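Local coordinates for phosphoethanolamine N-methyltransferase 1 (Haemonchus contortus, PDB 4KRG), which probably transfers a methyl group from S-adenosylmethionine to phosphoethanolamine, the first methylation of nematode phosphocholine synthesis, at residues D48-L53 against T73-T78. Sequence-based numbering, arbitrary orientation.
Sequences DILSSL and TVLAET
Leu-50 reaches across from helix 38-50 and divides its two methyls between neighbouring residues of helix 70-78. CD1 meets the branch point of Val-74, with Leu-50 CD1 and Val-74 CB 3.5 Å apart, closer than carbons usually pack; Val-74 CG1 flanks the same Leu-50 methyl at 3.6 Å. The other branch turns to Leu-75, Leu-50 CD2 lying 3.7 Å from Leu-75 CD2. CG of Leu-50 stands anti to the carbonyl carbon (chi1 -71°), continuing a CB bond already directed at the facing helix.

Deeper in, Leu-75 CD2 is shared: Leu-53 CD1 also touches it at 3.7 Å, and these two side chains cross nearly at right angles. Leu-53 is brought to this side by a type I turn running from Leu-50 to Leu-53. The turn is braced by Ile-49 O, which accepts from both Ser-52 N and Ser-52 OG (2.6 Å), the hydroxyl coming in the carbonyl plane on a lone pair.

Closeness and burial thus part company. The tight pair, Leu-50 with Val-74, sits on the partly exposed side, beyond which lies solvent; inward, spacing is ordinary, but Leu-53 and Leu-75 both rest on Phe-126 of strand 122-126. No hydrogen bond spans the contact, an apolar seam between two helices packed beside the central parallel strands of a Rossmann-like, SAM-dependent methyltransferase fold.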
ATOM      1  N   ASP A  48      -1.741 -11.573  -9.363  1.00 15.96           N
ATOM      2  CA  ASP A  48      -1.165 -10.715  -8.326  1.00 14.72           C
ATOM      3  C   ASP A  48      -2.191 -10.366  -7.257  1.00 13.42           C
ATOM      4  O   ASP A  48      -1.904 -10.397  -6.069  1.00 14.06           O
ATOM      5  CB  ASP A  48      -0.649  -9.406  -8.929  1.00 15.98           C
ATOM      6  CG  ASP A  48       0.628  -9.580  -9.729  1.00 18.68           C
ATOM      7  OD1 ASP A  48       1.312 -10.612  -9.589  1.00 18.06           O
ATOM      8  OD2 ASP A  48       0.942  -8.654 -10.501  1.00 21.63           O
ATOM      9  N   ILE A  49      -3.388 -10.010  -7.698  1.00 12.19           N
ATOM     10  CA  ILE A  49      -4.446  -9.612  -6.783  1.00 14.56           C
ATOM     11  C   ILE A  49      -5.028 -10.824  -6.050  1.00 16.43           C
ATOM     12  O   ILE A  49      -5.121 -10.838  -4.820  1.00 16.41           O
ATOM     13  CB  ILE A  49      -5.577  -8.872  -7.533  1.00 14.13           C
ATOM     14  CG1 ILE A  49      -5.060  -7.557  -8.133  1.00 15.84           C
ATOM     15  CG2 ILE A  49      -6.765  -8.639  -6.610  1.00 17.32           C
ATOM     16  CD1 ILE A  49      -4.513  -6.561  -7.123  1.00 15.13           C
ATOM     17  N   LEU A  50      -5.413 -11.843  -6.809  1.00 15.40           N
ATOM     18  CA  LEU A  50      -6.071 -13.004  -6.222  1.00 14.87           C
ATOM     19  C   LEU A  50      -5.167 -13.781  -5.265  1.00 17.02           C
ATOM     20  O   LEU A  50      -5.632 -14.324  -4.266  1.00 16.70           O
ATOM     21  CB  LEU A  50      -6.662 -13.907  -7.311  1.00 12.56           C
ATOM     22  CG  LEU A  50      -7.881 -13.299  -8.004  1.00 13.08           C
ATOM     23  CD1 LEU A  50      -8.394 -14.220  -9.082  1.00 15.58           C
ATOM     24  CD2 LEU A  50      -8.981 -13.013  -7.002  1.00 16.10           C
ATOM     25  N   SER A  51      -3.869 -13.813  -5.548  1.00 17.07           N
ATOM     26  CA  SER A  51      -2.948 -14.528  -4.676  1.00 16.52           C
ATOM     27  C   SER A  51      -2.701 -13.775  -3.369  1.00 17.89           C
ATOM     28  O   SER A  51      -2.082 -14.308  -2.452  1.00 20.09           O
ATOM     29  CB  SER A  51      -1.627 -14.800  -5.381  1.00 20.27           C
ATOM     30  OG  SER A  51      -0.797 -13.662  -5.304  1.00 24.48           O
ATOM     31  N   SER A  52      -3.200 -12.545  -3.274  1.00 15.71           N
ATOM     32  CA  SER A  52      -3.017 -11.755  -2.057  1.00 17.26           C
ATOM     33  C   SER A  52      -4.183 -11.921  -1.088  1.00 17.41           C
ATOM     34  O   SER A  52      -4.117 -11.480   0.054  1.00 17.78           O
ATOM     35  CB  SER A  52      -2.829 -10.275  -2.393  1.00 19.32           C
ATOM     36  OG  SER A  52      -4.065  -9.660  -2.703  1.00 21.88           O
ATOM     37  N   LEU A  53      -5.251 -12.560  -1.551  1.00 14.41           N
ATOM     38  CA  LEU A  53      -6.449 -12.740  -0.734  1.00 12.58           C
ATOM     39  C   LEU A  53      -6.354 -13.928   0.224  1.00 13.45           C
ATOM     40  O   LEU A  53      -5.625 -14.886  -0.020  1.00 14.92           O
ATOM     41  CB  LEU A  53      -7.686 -12.907  -1.626  1.00 14.39           C
ATOM     42  CG  LEU A  53      -8.004 -11.788  -2.615  1.00 15.46           C
ATOM     43  CD1 LEU A  53      -9.274 -12.124  -3.387  1.00 16.90           C
ATOM     44  CD2 LEU A  53      -8.163 -10.475  -1.890  1.00 16.32           C
ATOM     45  N   THR A  73     -15.001 -14.858 -11.823  1.00 14.98           N
ATOM     46  CA  THR A  73     -14.764 -16.178 -12.387  1.00 16.46           C
ATOM     47  C   THR A  73     -13.899 -17.055 -11.483  1.00 15.80           C
ATOM     48  O   THR A  73     -14.225 -18.214 -11.243  1.00 19.15           O
ATOM     49  CB  THR A  73     -14.122 -16.065 -13.782  1.00 15.56           C
ATOM     50  OG1 THR A  73     -15.044 -15.424 -14.674  1.00 16.76           O
ATOM     51  CG2 THR A  73     -13.783 -17.435 -14.325  1.00 17.40           C
ATOM     52  N   VAL A  74     -12.808 -16.498 -10.973  1.00 12.91           N
ATOM     53  CA  VAL A  74     -11.886 -17.263 -10.149  1.00 14.17           C
ATOM     54  C   VAL A  74     -12.310 -17.279  -8.679  1.00 14.70           C
ATOM     55  O   VAL A  74     -12.105 -18.273  -7.983  1.00 16.47           O
ATOM     56  CB  VAL A  74     -10.433 -16.755 -10.301  1.00 13.68           C
ATOM     57  CG1 VAL A  74      -9.474 -17.617  -9.493  1.00 16.88           C
ATOM     58  CG2 VAL A  74     -10.014 -16.761 -11.768  1.00 13.48           C
ATOM     59  N   LEU A  75     -12.912 -16.189  -8.212  1.00 17.00           N
ATOM     60  CA  LEU A  75     -13.383 -16.112  -6.826  1.00 15.40           C
ATOM     61  C   LEU A  75     -14.391 -17.220  -6.515  1.00 15.15           C
ATOM     62  O   LEU A  75     -14.319 -17.862  -5.470  1.00 16.05           O
ATOM     63  CB  LEU A  75     -14.003 -14.743  -6.526  1.00 13.62           C
ATOM     64  CG  LEU A  75     -13.081 -13.514  -6.478  1.00 12.84           C
ATOM     65  CD1 LEU A  75     -13.911 -12.230  -6.467  1.00 12.62           C
ATOM     66  CD2 LEU A  75     -12.166 -13.548  -5.261  1.00 13.82           C
ATOM     67  N   ALA A  76     -15.312 -17.455  -7.443  1.00 15.25           N
ATOM     68  CA  ALA A  76     -16.346 -18.469  -7.259  1.00 14.23           C
ATOM     69  C   ALA A  76     -15.817 -19.903  -7.327  1.00 17.53           C
ATOM     70  O   ALA A  76     -16.566 -20.845  -7.078  1.00 21.11           O
ATOM     71  CB  ALA A  76     -17.458 -18.275  -8.266  1.00 15.79           C
ATOM     72  N   GLU A  77     -14.546 -20.084  -7.676  1.00 15.63           N
ATOM     73  CA  GLU A  77     -13.953 -21.421  -7.679  1.00 16.83           C
ATOM     74  C   GLU A  77     -13.813 -21.967  -6.270  1.00 18.69           C
ATOM     75  O   GLU A  77     -13.908 -23.172  -6.059  1.00 22.50           O
ATOM     76  CB  GLU A  77     -12.573 -21.416  -8.340  1.00 18.79           C
ATOM     77  CG  GLU A  77     -12.578 -21.252  -9.842  1.00 23.36           C
ATOM     78  CD  GLU A  77     -11.173 -21.160 -10.415  1.00 25.71           C
ATOM     79  OE1 GLU A  77     -10.204 -21.438  -9.673  1.00 27.58           O
ATOM     80  OE2 GLU A  77     -11.036 -20.803 -11.608  1.00 26.67           O
ATOM     81  N   THR A  78     -13.560 -21.088  -5.305  1.00 18.02           N
ATOM     82  CA  THR A  78     -13.360 -21.546  -3.932  1.00 17.46           C
ATOM     83  C   THR A  78     -14.339 -20.977  -2.901  1.00 15.92           C
ATOM     84  O   THR A  78     -14.615 -21.623  -1.891  1.00 17.84           O
ATOM     85  CB  THR A  78     -11.910 -21.347  -3.472  1.00 18.35           C
ATOM     86  OG1 THR A  78     -11.517 -19.987  -3.687  1.00 21.49           O
ATOM     87  CG2 THR A  78     -10.989 -22.270  -4.260  1.00 22.25           C
TER